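PDB 3O0P: sortase family protein from Streptococcus agalactiae, which probably acts as a class C sortase, a transpeptidase that joins pilin subunits covalently during assembly of the pili. Local coordinates for residues A30-Y35 / R62-S67; I73-I78 / E126-L131; T148-V153 / H196-K201; K157-D162 / R190-G195. All coordinates share one frame; numbering follows the deposited sequence. Where two conformers were deposited one is given.

Contact 1 of 4, residues A30-Y35 / R62-S67; sequences ALAQAY and RMLEVS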
loop_
_atom_site.group_PDB
_atom_site.type_symbol
_atom_site.label_atom_id
_atom_site.label_comp_id
_atom_site.label_asym_id
_atom_site.label_seq_id
_atom_site.Cartn_x
_atom_site.Cartn_y
_atom_site.Cartn_z
ATOM N N ALA A 30 2.945 -6.676 -17.314
ATOM C CA ALA A 30 2.218 -6.017 -18.406
ATOM C C ALA A 30 0.760 -5.855 -18.048
ATOM O O ALA A 30 0.164 -4.808 -18.290
ATOM C CB ALA A 30 2.333 -6.825 -19.675
ATOM N N LEU A 31 0.157 -6.894 -17.478
ATOM C CA LEU A 31 -1.222 -6.790 -17.048
ATOM C C LEU A 31 -1.389 -5.734 -15.972
ATOM O O LEU A 31 -2.376 -5.005 -15.960
ATOM C CB LEU A 31 -1.759 -8.143 -16.573
ATOM C CG LEU A 31 -1.928 -9.213 -17.660
ATOM C CD1 LEU A 31 -2.391 -10.509 -17.026
ATOM C CD2 LEU A 31 -2.926 -8.804 -18.721
ATOM N N ALA A 32 -0.427 -5.665 -15.056
ATOM C CA ALA A 32 -0.483 -4.673 -13.981
ATOM C C ALA A 32 -0.341 -3.247 -14.537
ATOM O O ALA A 32 -1.046 -2.351 -14.104
ATOM C CB ALA A 32 0.579 -4.958 -12.932
ATOM N N GLN A 33 0.568 -3.046 -15.498
ATOM C CA GLN A 33 0.718 -1.751 -16.145
ATOM C C GLN A 33 -0.564 -1.355 -16.871
ATOM O O GLN A 33 -1.005 -0.214 -16.797
ATOM C CB GLN A 33 1.904 -1.818 -17.119
ATOM C CG GLN A 33 2.116 -0.550 -17.880
ATOM C CD GLN A 33 2.538 0.557 -16.930
ATOM O OE1 GLN A 33 3.359 0.349 -16.034
ATOM N NE2 GLN A 33 1.955 1.735 -17.104
ATOM N N ALA A 34 -1.134 -2.282 -17.646
ATOM C CA ALA A 34 -2.368 -1.998 -18.345
ATOM C C ALA A 34 -3.491 -1.627 -17.378
ATOM O O ALA A 34 -4.267 -0.709 -17.646
ATOM C CB ALA A 34 -2.772 -3.174 -19.262
ATOM N N TYR A 35 -3.586 -2.341 -16.262
ATOM C CA TYR A 35 -4.568 -2.028 -15.228
ATOM C C TYR A 35 -4.333 -0.609 -14.709
ATOM O O TYR A 35 -5.261 0.179 -14.610
ATOM C CB TYR A 35 -4.453 -3.052 -14.079
ATOM C CG TYR A 35 -5.328 -2.693 -12.915
ATOM C CD1 TYR A 35 -6.609 -3.214 -12.806
ATOM C CD2 TYR A 35 -4.882 -1.827 -11.916
ATOM C CE1 TYR A 35 -7.435 -2.882 -11.745
ATOM C CE2 TYR A 35 -5.702 -1.490 -10.847
ATOM C CZ TYR A 35 -6.983 -2.012 -10.786
ATOM O OH TYR A 35 -7.784 -1.662 -9.738
ATOM N N ARG A 62 -4.929 -10.073 -9.265
ATOM C CA ARG A 62 -4.486 -11.461 -9.346
ATOM C C ARG A 62 -3.175 -11.588 -10.117
ATOM O O ARG A 62 -2.354 -12.465 -9.829
ATOM C CB ARG A 62 -5.521 -12.337 -10.065
ATOM C CG ARG A 62 -6.802 -12.567 -9.310
ATOM C CD ARG A 62 -6.610 -13.233 -7.954
ATOM N NE ARG A 62 -7.888 -13.643 -7.357
ATOM C CZ ARG A 62 -8.018 -14.170 -6.146
ATOM N NH1 ARG A 62 -6.959 -14.355 -5.387
ATOM N NH2 ARG A 62 -9.210 -14.519 -5.702
ATOM N N MET A 63 -2.944 -10.729 -11.105
ATOM C CA MET A 63 -1.705 -10.823 -11.882
ATOM C C MET A 63 -0.464 -10.621 -11.014
ATOM O O MET A 63 0.613 -11.113 -11.355
ATOM C CB MET A 63 -1.689 -9.855 -13.073
ATOM C CG MET A 63 -1.353 -8.408 -12.749
ATOM S SD MET A 63 -2.596 -7.444 -11.717
ATOM C CE MET A 63 -3.776 -7.036 -13.029
ATOM N N LEU A 64 -0.591 -9.896 -9.904
ATOM C CA LEU A 64 0.544 -9.634 -9.015
ATOM C C LEU A 64 0.664 -10.612 -7.866
ATOM O O LEU A 64 1.607 -10.525 -7.084
ATOM C CB LEU A 64 0.462 -8.229 -8.432
ATOM C CG LEU A 64 0.720 -7.084 -9.415
ATOM C CD1 LEU A 64 0.651 -5.752 -8.685
ATOM C CD2 LEU A 64 2.037 -7.229 -10.149
ATOM N N GLU A 65 -0.261 -11.562 -7.771
ATOM C CA GLU A 65 -0.327 -12.437 -6.619
ATOM C C GLU A 65 0.484 -13.705 -6.779
ATOM O O GLU A 65 0.341 -14.422 -7.745
ATOM C CB GLU A 65 -1.767 -12.874 -6.379
ATOM C CG GLU A 65 -2.601 -11.806 -5.727
ATOM C CD GLU A 65 -4.012 -12.283 -5.389
ATOM O OE1 GLU A 65 -4.314 -13.472 -5.651
ATOM O OE2 GLU A 65 -4.820 -11.465 -4.888
ATOM N N VAL A 66 1.292 -13.992 -5.762
ATOM C CA VAL A 66 1.839 -15.327 -5.539
ATOM C C VAL A 66 1.757 -15.564 -4.030
ATOM O O VAL A 66 1.830 -14.621 -3.230
ATOM C CB VAL A 66 3.296 -15.495 -6.025
ATOM C CG1 VAL A 66 3.367 -15.387 -7.540
ATOM C CG2 VAL A 66 4.238 -14.504 -5.338
ATOM N N SER A 67 1.502 -16.808 -3.648
ATOM C CA SER A 67 1.290 -17.148 -2.247
ATOM C C SER A 67 0.226 -16.236 -1.611
ATOM O O SER A 67 0.335 -15.856 -0.432
ATOM C CB SER A 67 2.601 -17.032 -1.473
ATOM O OG SER A 67 2.604 -17.911 -0.362
#
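Met-63 lies against Leu-31, Ala-32 and Tyr-35, so that one side chain carries most of the contact between helix 22-37 and the short 3-10 turn at 62-64. Its CG stands between the backbone N and the carbonyl carbon (chi1 79°), and two further bends at chi2 and chi3 fold the thioether along the helix instead of letting it run straight out. The tight part is at the start of that chain. CB and CG of Met-63 meet CB of Leu-31, CG to CB measuring 3.9 Å, and Met-63 CG also comes to 3.7 Å from the backbone N of Ala-32. Beside this, the buried methyl CB of Ala-32 receives the branch CD2 of Leu-64 at 3.9 Å. At the tip, Met-63 CE lies 3.8 Å from the carbonyl O of Leu-31; its looser neighbour is Tyr-35, with CB at 4.2 Å. Leu-105 also touches Met-63 and Tyr-35. Leu-31 is on the exposed side. Within 62-67, exposed Arg-62 turns to Glu-65 instead of the helix: NH1 meets the syn lone pair of Glu-65 OE1 at 2.8 Å in a salt bridge, and Glu-59 gives a second. With no hydrogen bond between 30-35 and 62-67, the turn is held to these helix residues by apolar, weakly directional contacts, while Arg-28 on the same helix supplies polar links to the carbonyls of Met-63 and Glu-65.

Contact 2 of 4, residues I73-I78 / E126-L131; sequences ISVPKI and ELFSNL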
loop_
_atom_site.group_PDB
_atom_site.type_symbol
_atom_site.label_atom_id
_atom_site.label_comp_id
_atom_site.label_asym_id
_atom_site.label_seq_id
_atom_site.Cartn_x
_atom_site.Cartn_y
_atom_site.Cartn_z
ATOM N N ILE A 73 5.486 -4.848 2.381
ATOM C CA ILE A 73 5.794 -3.473 2.764
ATOM C C ILE A 73 6.766 -3.491 3.940
ATOM O O ILE A 73 6.508 -4.120 4.965
ATOM C CB ILE A 73 4.500 -2.658 3.108
ATOM C CG1 ILE A 73 4.812 -1.242 3.603
ATOM C CG2 ILE A 73 3.600 -3.376 4.111
ATOM C CD1 ILE A 73 5.430 -0.329 2.569
ATOM N N SER A 74 7.900 -2.819 3.764
ATOM C CA SER A 74 8.918 -2.692 4.800
ATOM C C SER A 74 9.031 -1.254 5.241
ATOM O O SER A 74 9.226 -0.371 4.414
ATOM C CB SER A 74 10.285 -3.158 4.286
ATOM O OG SER A 74 10.248 -4.520 3.944
ATOM N N VAL A 75 8.929 -1.033 6.545
ATOM C CA VAL A 75 9.069 0.294 7.124
ATOM C C VAL A 75 10.127 0.167 8.242
ATOM O O VAL A 75 9.789 -0.123 9.400
ATOM C CB VAL A 75 7.746 0.860 7.687
ATOM C CG1 VAL A 75 7.926 2.325 7.976
ATOM C CG2 VAL A 75 6.620 0.637 6.704
ATOM N N PRO A 76 11.416 0.337 7.900
ATOM C CA PRO A 76 12.464 -0.020 8.881
ATOM C C PRO A 76 12.427 0.745 10.197
ATOM O O PRO A 76 12.768 0.218 11.257
ATOM C CB PRO A 76 13.765 0.269 8.121
ATOM C CG PRO A 76 13.413 0.095 6.708
ATOM C CD PRO A 76 11.973 0.496 6.543
ATOM N N LYS A 77 11.992 1.993 10.148
ATOM C CA LYS A 77 12.013 2.801 11.342
ATOM C C LYS A 77 11.121 2.246 12.430
ATOM O O LYS A 77 11.382 2.448 13.607
ATOM C CB LYS A 77 11.562 4.200 11.029
ATOM C CG LYS A 77 11.634 5.096 12.228
ATOM C CD LYS A 77 11.342 6.496 11.824
ATOM C CE LYS A 77 11.564 7.459 12.946
ATOM N NZ LYS A 77 11.233 8.809 12.468
ATOM N N ILE A 78 10.057 1.550 12.048
ATOM C CA ILE A 78 9.144 0.970 13.022
ATOM C C ILE A 78 9.223 -0.557 13.023
ATOM O O ILE A 78 8.384 -1.233 13.601
ATOM C CB ILE A 78 7.707 1.481 12.813
ATOM C CG1 ILE A 78 7.193 1.150 11.405
ATOM C CG2 ILE A 78 7.661 2.985 13.051
ATOM C CD1 ILE A 78 5.772 1.558 11.141
ATOM N N GLU A 126 0.907 -5.092 16.003
ATOM C CA GLU A 126 1.605 -3.824 15.793
ATOM C C GLU A 126 1.148 -3.161 14.496
ATOM O O GLU A 126 0.690 -2.034 14.525
ATOM C CB GLU A 126 3.129 -4.009 15.772
ATOM C CG GLU A 126 3.881 -2.938 14.986
ATOM C CD GLU A 126 4.505 -1.859 15.853
ATOM O OE1 GLU A 126 4.057 -1.679 17.002
ATOM O OE2 GLU A 126 5.444 -1.184 15.355
ATOM N N LEU A 127 1.297 -3.850 13.370
ATOM C CA LEU A 127 0.812 -3.333 12.087
ATOM C C LEU A 127 1.278 -1.871 11.911
ATOM O O LEU A 127 2.485 -1.622 11.943
ATOM C CB LEU A 127 -0.712 -3.530 11.976
ATOM C CG LEU A 127 -1.154 -5.002 11.995
ATOM C CD1 LEU A 127 -2.663 -5.157 12.116
ATOM C CD2 LEU A 127 -0.660 -5.697 10.734
ATOM N N PHE A 128 0.373 -0.920 11.663
ATOM C CA PHE A 128 0.766 0.483 11.493
ATOM C C PHE A 128 0.493 1.324 12.758
ATOM O O PHE A 128 0.313 2.527 12.665
ATOM C CB PHE A 128 0.043 1.104 10.294
ATOM C CG PHE A 128 0.679 0.802 8.942
ATOM C CD1 PHE A 128 1.782 -0.034 8.806
ATOM C CD2 PHE A 128 0.117 1.330 7.794
ATOM C CE1 PHE A 128 2.313 -0.290 7.574
ATOM C CE2 PHE A 128 0.661 1.081 6.538
ATOM C CZ PHE A 128 1.749 0.255 6.430
ATOM N N SER A 129 0.471 0.692 13.935
ATOM C CA SER A 129 0.289 1.402 15.197
ATOM C C SER A 129 1.279 2.541 15.377
ATOM O O SER A 129 0.958 3.535 16.035
ATOM C CB SER A 129 0.429 0.437 16.396
ATOM O OG SER A 129 -0.563 -0.564 16.352
ATOM N N ASN A 130 2.484 2.385 14.841
ATOM C CA ASN A 130 3.516 3.393 15.018
ATOM C C ASN A 130 3.830 4.183 13.763
ATOM O O ASN A 130 4.857 4.828 13.683
ATOM C CB ASN A 130 4.775 2.753 15.587
ATOM C CG ASN A 130 4.605 2.393 17.038
ATOM O OD1 ASN A 130 4.257 3.244 17.843
ATOM N ND2 ASN A 130 4.809 1.128 17.371
ATOM N N LEU A 131 2.916 4.187 12.803
ATOM C CA LEU A 131 3.112 4.941 11.555
ATOM C C LEU A 131 3.344 6.430 11.803
ATOM O O LEU A 131 4.046 7.104 11.051
ATOM C CB LEU A 131 1.916 4.744 10.613
ATOM C CG LEU A 131 2.170 5.140 9.165
ATOM C CD1 LEU A 131 3.075 4.072 8.568
ATOM C CD2 LEU A 131 0.899 5.254 8.346
#
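The carbonyl oxygen of Glu-126, whose side chain approaches Ile-78, is gripped twice by Ser-129: OG meets Glu-126 O at 2.7 Å and the backbone N of Ser-129 donates to the same atom at 2.8 Å. The backbone bond closes a type II' beta turn over 126-129 and the OG bond reinforces it, though the hydroxyl also meets Ser-120 O and its proton may be shared. A type I turn follows from Phe-128 to Leu-131, both in a loop laid against strand 71-75 of the sortase beta-barrel. Asn-130 ties the loop further, its ND2 donating to Glu-126 OE2 at 3.1 Å, almost straight (170°) and within its own amide plane, though 23° out of the plane of the carboxylate. Across the contact no hydrogen bond forms, and Ile-78 does most of the touching. Its CG2 lies 3.4 Å from the carbonyl O of Asn-130 and 3.8 Å from Asn-130 CB, while CD1 reaches on toward Leu-131. Deeper in the core, Phe-128 extends to the strand: Ile-73 CG1 comes to the edge of its ring, and Val-75 CG2 approaches obliquely. Leu-131 covers one face of that ring, its CD1 4.0 Å above the plane of Phe-128, over the centre.

Contact 3 of 4, residues T148-V153 / H196-K201; sequences TIAYQV and HRIPYK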
loop_
_atom_site.group_PDB
_atom_site.type_symbol
_atom_site.label_atom_id
_atom_site.label_comp_id
_atom_site.label_asym_id
_atom_site.label_seq_id
_atom_site.Cartn_x
_atom_site.Cartn_y
_atom_site.Cartn_z
ATOM N N THR A 148 12.144 -4.646 -5.712
ATOM C CA THR A 148 11.828 -3.803 -4.583
ATOM C C THR A 148 11.956 -2.354 -5.020
ATOM O O THR A 148 12.946 -1.957 -5.642
ATOM C CB THR A 148 12.782 -4.074 -3.419
ATOM O OG1 THR A 148 12.645 -5.434 -3.013
ATOM C CG2 THR A 148 12.435 -3.210 -2.254
ATOM N N ILE A 149 10.933 -1.570 -4.716
ATOM C CA ILE A 149 10.905 -0.148 -5.014
ATOM C C ILE A 149 10.864 0.641 -3.703
ATOM O O ILE A 149 10.239 0.229 -2.733
ATOM C CB ILE A 149 9.744 0.190 -5.981
ATOM C CG1 ILE A 149 8.399 -0.210 -5.392
ATOM C CG2 ILE A 149 9.980 -0.495 -7.337
ATOM C CD1 ILE A 149 7.193 0.158 -6.242
ATOM N N ALA A 150 11.538 1.779 -3.688
ATOM C CA ALA A 150 11.776 2.575 -2.475
ATOM C C ALA A 150 11.148 3.949 -2.600
ATOM O O ALA A 150 11.130 4.535 -3.700
ATOM C CB ALA A 150 13.258 2.723 -2.248
ATOM N N TYR A 151 10.680 4.458 -1.467
ATOM C CA TYR A 151 10.027 5.752 -1.393
ATOM C C TYR A 151 10.595 6.507 -0.195
ATOM O O TYR A 151 10.935 5.910 0.836
ATOM C CB TYR A 151 8.500 5.571 -1.254
ATOM C CG TYR A 151 7.904 5.057 -2.547
ATOM C CD1 TYR A 151 7.487 5.930 -3.534
ATOM C CD2 TYR A 151 7.800 3.694 -2.795
ATOM C CE1 TYR A 151 7.011 5.455 -4.758
ATOM C CE2 TYR A 151 7.321 3.208 -3.995
ATOM C CZ TYR A 151 6.934 4.087 -4.977
ATOM O OH TYR A 151 6.472 3.613 -6.179
ATOM N N GLN A 152 10.690 7.825 -0.327
ATOM C CA GLN A 152 11.177 8.684 0.742
ATOM C C GLN A 152 10.090 9.664 1.149
ATOM O O GLN A 152 9.555 10.387 0.308
ATOM C CB GLN A 152 12.405 9.447 0.277
ATOM C CG GLN A 152 12.963 10.400 1.333
ATOM C CD GLN A 152 14.262 11.014 0.886
ATOM O OE1 GLN A 152 15.102 10.339 0.326
ATOM N NE2 GLN A 152 14.419 12.304 1.114
ATOM N N VAL A 153 9.735 9.635 2.426
ATOM C CA VAL A 153 8.623 10.419 2.943
ATOM C C VAL A 153 8.843 11.900 2.655
ATOM O O VAL A 153 9.901 12.452 2.974
ATOM C CB VAL A 153 8.460 10.183 4.454
ATOM C CG1 VAL A 153 7.373 11.086 5.029
ATOM C CG2 VAL A 153 8.129 8.724 4.715
ATOM N N HIS A 196 8.007 9.844 -2.156
ATOM C CA HIS A 196 8.277 9.824 -3.594
ATOM C C HIS A 196 9.355 8.824 -3.925
ATOM O O HIS A 196 10.185 8.479 -3.085
ATOM C CB HIS A 196 8.675 11.211 -4.121
ATOM C CG HIS A 196 9.890 11.791 -3.475
ATOM N ND1 HIS A 196 9.833 12.724 -2.460
ATOM C CD2 HIS A 196 11.206 11.566 -3.706
ATOM C CE1 HIS A 196 11.062 13.068 -2.117
ATOM N NE2 HIS A 196 11.915 12.366 -2.839
ATOM N N ARG A 197 9.305 8.334 -5.148
ATOM C CA ARG A 197 10.198 7.284 -5.575
ATOM C C ARG A 197 11.659 7.734 -5.488
ATOM O O ARG A 197 12.024 8.805 -5.963
ATOM C CB ARG A 197 9.854 6.922 -7.010
ATOM C CG ARG A 197 10.630 5.749 -7.586
ATOM C CD ARG A 197 10.113 4.412 -7.101
ATOM N NE ARG A 197 10.911 3.360 -7.689
ATOM C CZ ARG A 197 10.672 2.790 -8.865
ATOM N NH1 ARG A 197 9.614 3.149 -9.570
ATOM N NH2 ARG A 197 11.504 1.863 -9.342
ATOM N N ILE A 198 12.502 6.861 -4.933
ATOM C CA ILE A 198 13.935 7.072 -4.856
ATOM C C ILE A 198 14.654 5.766 -5.183
ATOM O O ILE A 198 14.072 4.696 -5.059
ATOM C CB ILE A 198 14.393 7.534 -3.460
ATOM C CG1 ILE A 198 13.919 6.553 -2.373
ATOM C CG2 ILE A 198 13.883 8.949 -3.207
ATOM C CD1 ILE A 198 14.734 6.619 -1.091
ATOM N N PRO A 199 15.929 5.850 -5.573
ATOM C CA PRO A 199 16.659 4.595 -5.815
ATOM C C PRO A 199 16.651 3.665 -4.612
ATOM O O PRO A 199 16.759 4.118 -3.486
ATOM C CB PRO A 199 18.087 5.082 -6.171
ATOM C CG PRO A 199 17.899 6.456 -6.730
ATOM C CD PRO A 199 16.740 7.037 -5.900
ATOM N N TYR A 200 16.488 2.369 -4.863
ATOM C CA TYR A 200 16.561 1.370 -3.821
ATOM C C TYR A 200 18.007 0.939 -3.639
ATOM O O TYR A 200 18.637 0.489 -4.590
ATOM C CB TYR A 200 15.695 0.158 -4.159
ATOM C CG TYR A 200 15.878 -0.930 -3.141
ATOM C CD1 TYR A 200 15.514 -0.725 -1.826
ATOM C CD2 TYR A 200 16.431 -2.157 -3.478
ATOM C CE1 TYR A 200 15.694 -1.705 -0.871
ATOM C CE2 TYR A 200 16.601 -3.136 -2.527
ATOM C CZ TYR A 200 16.229 -2.893 -1.234
ATOM O OH TYR A 200 16.399 -3.867 -0.277
ATOM N N LYS A 201 18.507 1.107 -2.415
ATOM C CA LYS A 201 19.882 0.802 -2.045
ATOM C C LYS A 201 19.895 -0.250 -0.942
ATOM O O LYS A 201 20.262 -1.399 -1.182
ATOM C CB LYS A 201 20.574 2.073 -1.542
HETATM O O HOH W 1 13.003 2.473 -6.071
#
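Arg-197 and Tyr-151 face each other as a non-hydrogen-bonded antiparallel pair where strands 148-159 and 189-198 run side by side in the sortase beta-barrel. CB of Arg-197 rests near Tyr-151 CE1, and CG begins to pass Ala-150. With CG anti to the backbone N (chi1 -175°), a bend at chi2 carries the chain along the neighbouring strand, past Ala-150 to Ile-149. CD makes an off-centre CH-pi contact, 4.3 Å from the centroid of the Tyr-151 ring. NE donates to a water at 2.8 Å, and this water also accepts from Ala-150 N and donates to Ile-198 O, linking the two strands. CZ and NH2 lie on Ile-149, whose CG2 sits over one guanidinium face, 3.5 Å from NH2, the two side chains crossing at about a right angle. NH1 ends in a salt bridge with Asp-174, which also binds the hydroxyl of Tyr-151. On the opposite face of the sheet, Gln-152 CB touches Ile-198 CG2 at 3.8 Å. Next to them the backbones of Gln-152 and His-196 exchange two bonds, the one from Gln-152 N to His-196 O being 2.9 Å long. Farther along the chain, Tyr-200 turns one face of its ring to Thr-148: CG2 of Thr-148 stands 3.8 Å from the ring centroid, just 10° off the normal.

Contact 4 of 4, residues K157-D162 / R190-G195; sequences KVVTPD and RLLVRG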
loop_
_atom_site.group_PDB
_atom_site.type_symbol
_atom_site.label_atom_id
_atom_site.label_comp_id
_atom_site.label_asym_id
_atom_site.label_seq_id
_atom_site.Cartn_x
_atom_site.Cartn_y
_atom_site.Cartn_z
ATOM N N LYS A 157 0.039 14.045 6.316
ATOM C CA LYS A 157 -1.218 14.767 6.464
ATOM C C LYS A 157 -2.222 13.940 7.228
ATOM O O LYS A 157 -2.259 12.726 7.095
ATOM C CB LYS A 157 -1.822 15.140 5.111
ATOM C CG LYS A 157 -1.007 16.153 4.353
ATOM C CD LYS A 157 -1.637 16.521 3.021
ATOM C CE LYS A 157 -2.731 17.552 3.187
ATOM N NZ LYS A 157 -3.205 18.058 1.877
ATOM N N VAL A 158 -3.060 14.613 8.012
ATOM C CA VAL A 158 -4.187 13.998 8.692
ATOM C C VAL A 158 -5.425 14.592 8.054
ATOM O O VAL A 158 -5.575 15.814 8.024
ATOM C CB VAL A 158 -4.142 14.281 10.198
ATOM C CG1 VAL A 158 -5.458 13.867 10.854
ATOM C CG2 VAL A 158 -2.956 13.557 10.819
ATOM N N VAL A 159 -6.308 13.732 7.546
ATOM C CA VAL A 159 -7.474 14.154 6.777
ATOM C C VAL A 159 -8.740 13.450 7.284
ATOM O O VAL A 159 -8.684 12.449 8.023
ATOM C CB VAL A 159 -7.269 13.896 5.258
ATOM C CG1 VAL A 159 -5.984 14.589 4.766
ATOM C CG2 VAL A 159 -7.257 12.392 4.987
ATOM N N THR A 160 -9.882 13.971 6.877
ATOM C CA THR A 160 -11.152 13.331 7.208
ATOM C C THR A 160 -11.395 12.126 6.305
ATOM O O THR A 160 -10.827 12.043 5.234
ATOM C CB THR A 160 -12.321 14.327 7.110
ATOM O OG1 THR A 160 -12.404 14.849 5.783
ATOM C CG2 THR A 160 -12.107 15.472 8.098
ATOM N N PRO A 161 -12.221 11.175 6.754
ATOM C CA PRO A 161 -12.329 9.920 6.007
ATOM C C PRO A 161 -12.968 10.055 4.635
ATOM O O PRO A 161 -12.822 9.133 3.824
ATOM C CB PRO A 161 -13.177 9.036 6.923
ATOM C CG PRO A 161 -12.939 9.581 8.292
ATOM C CD PRO A 161 -12.831 11.066 8.092
ATOM N N ASP A 162 -13.650 11.170 4.381
ATOM C CA ASP A 162 -14.255 11.410 3.067
ATOM C C ASP A 162 -13.417 12.322 2.163
ATOM O O ASP A 162 -13.899 12.791 1.128
ATOM C CB ASP A 162 -15.683 11.951 3.227
ATOM C CG ASP A 162 -15.773 13.144 4.159
ATOM O OD1 ASP A 162 -14.727 13.671 4.611
ATOM O OD2 ASP A 162 -16.920 13.549 4.439
ATOM N N ARG A 190 -7.765 10.089 9.223
ATOM C CA ARG A 190 -6.868 9.194 8.518
ATOM C C ARG A 190 -5.507 9.866 8.412
ATOM O O ARG A 190 -5.406 11.049 8.089
ATOM C CB ARG A 190 -7.438 8.854 7.136
ATOM C CG ARG A 190 -8.846 8.235 7.187
ATOM C CD ARG A 190 -8.906 6.865 7.881
ATOM N NE ARG A 190 -10.283 6.355 7.940
ATOM C CZ ARG A 190 -11.094 6.457 8.982
ATOM N NH1 ARG A 190 -10.686 7.034 10.105
ATOM N NH2 ARG A 190 -12.318 5.963 8.901
ATOM N N LEU A 191 -4.471 9.094 8.710
ATOM C CA LEU A 191 -3.102 9.544 8.609
ATOM C C LEU A 191 -2.527 9.040 7.296
ATOM O O LEU A 191 -2.541 7.836 7.032
ATOM C CB LEU A 191 -2.288 8.989 9.782
ATOM C CG LEU A 191 -0.774 9.241 9.743
ATOM C CD1 LEU A 191 -0.471 10.721 9.808
ATOM C CD2 LEU A 191 -0.072 8.483 10.865
ATOM N N LEU A 192 -1.971 9.972 6.521
ATOM C CA LEU A 192 -1.431 9.703 5.197
ATOM C C LEU A 192 0.041 10.106 5.161
ATOM O O LEU A 192 0.365 11.288 5.216
ATOM C CB LEU A 192 -2.189 10.503 4.124
ATOM C CG LEU A 192 -3.603 10.056 3.741
ATOM C CD1 LEU A 192 -4.551 9.979 4.912
ATOM C CD2 LEU A 192 -4.182 10.997 2.681
ATOM N N VAL A 193 0.927 9.118 5.090
ATOM C CA VAL A 193 2.361 9.336 4.985
ATOM C C VAL A 193 2.774 9.062 3.544
ATOM O O VAL A 193 2.812 7.917 3.122
ATOM C CB VAL A 193 3.113 8.414 5.969
ATOM C CG1 VAL A 193 4.600 8.631 5.847
ATOM C CG2 VAL A 193 2.656 8.673 7.422
ATOM N N ARG A 194 3.086 10.120 2.797
ATOM C CA ARG A 194 3.427 10.025 1.399
ATOM C C ARG A 194 4.930 10.093 1.201
ATOM O O ARG A 194 5.619 10.897 1.835
ATOM C CB ARG A 194 2.767 11.166 0.625
ATOM C CG ARG A 194 2.918 11.032 -0.885
ATOM C CD ARG A 194 2.389 12.245 -1.634
ATOM N NE ARG A 194 3.292 13.367 -1.458
ATOM C CZ ARG A 194 3.076 14.583 -1.939
ATOM N NH1 ARG A 194 1.939 14.830 -2.556
ATOM N NH2 ARG A 194 3.980 15.545 -1.763
ATOM N N GLY A 195 5.433 9.235 0.323
ATOM C CA GLY A 195 6.811 9.312 -0.124
ATOM C C GLY A 195 6.907 9.317 -1.639
ATOM O O GLY A 195 6.004 8.862 -2.325
#
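One face of the Arg-190 guanidinium is covered by the ring of Pro-161, whose CG stands 3.6 Å above the guanidinium plane, over the guanidinium centre, the side chains crossing at about a right angle. The guanidinium nitrogens are bound by other parts of the chain: NH2 forms a salt bridge with Asp-46 and NH1 a hydrogen bond to Asn-187 O, while Tyr-48 packs close by. A bend at chi2 (-65°) turns Arg-190 toward the proline. The backbones pair as an antiparallel ladder of the sortase beta-barrel. Arg-190 N donates to Val-159 O at 2.8 Å, Val-159 N returns a bond to Arg-190 O, and Lys-157 and Leu-192 exchange a second such pair. Arg-190 lies on strand 189-198, next to strand 174-182 with Cys-181, which its side chain touches, and its place is consistent with the conserved arginine of sortases; Asp-46 and Tyr-48 would fit the Asp-Pro-aromatic lid of class C members, here probably closed over the arginine. On the same sheet face as Arg-190, Val-159 CG2 presses on Leu-192 CD1 at 3.6 Å. On the reverse face Val-158 CG2 meets Leu-191 CD1 at 3.9 Å. Lys-157 NZ ends in a salt bridge with Asp-166.

In the fold
Contact 1 comes first along the chain and stands apart, joining helix 22-37 to the segment before strand 71-75; its centre lies about 25 Å from that of contact 2 and 27 Å from that of contact 4, both across the centre of the chain. Contacts 2, 3 and 4 all reach one mixed sheet within the sortase domain. Contacts 3 and 4 use the same two strands, 148-159 and 189-198, with contact 4 nested inside the loop that contact 3 closes; Val-153 packs on Val-193 between them. Leu-131 of contact 2 packs on Leu-191 and Val-193 of contact 4. These three thus form a connected set of packing on the sheet, while contact 1, on helix 22-37, touches none of them.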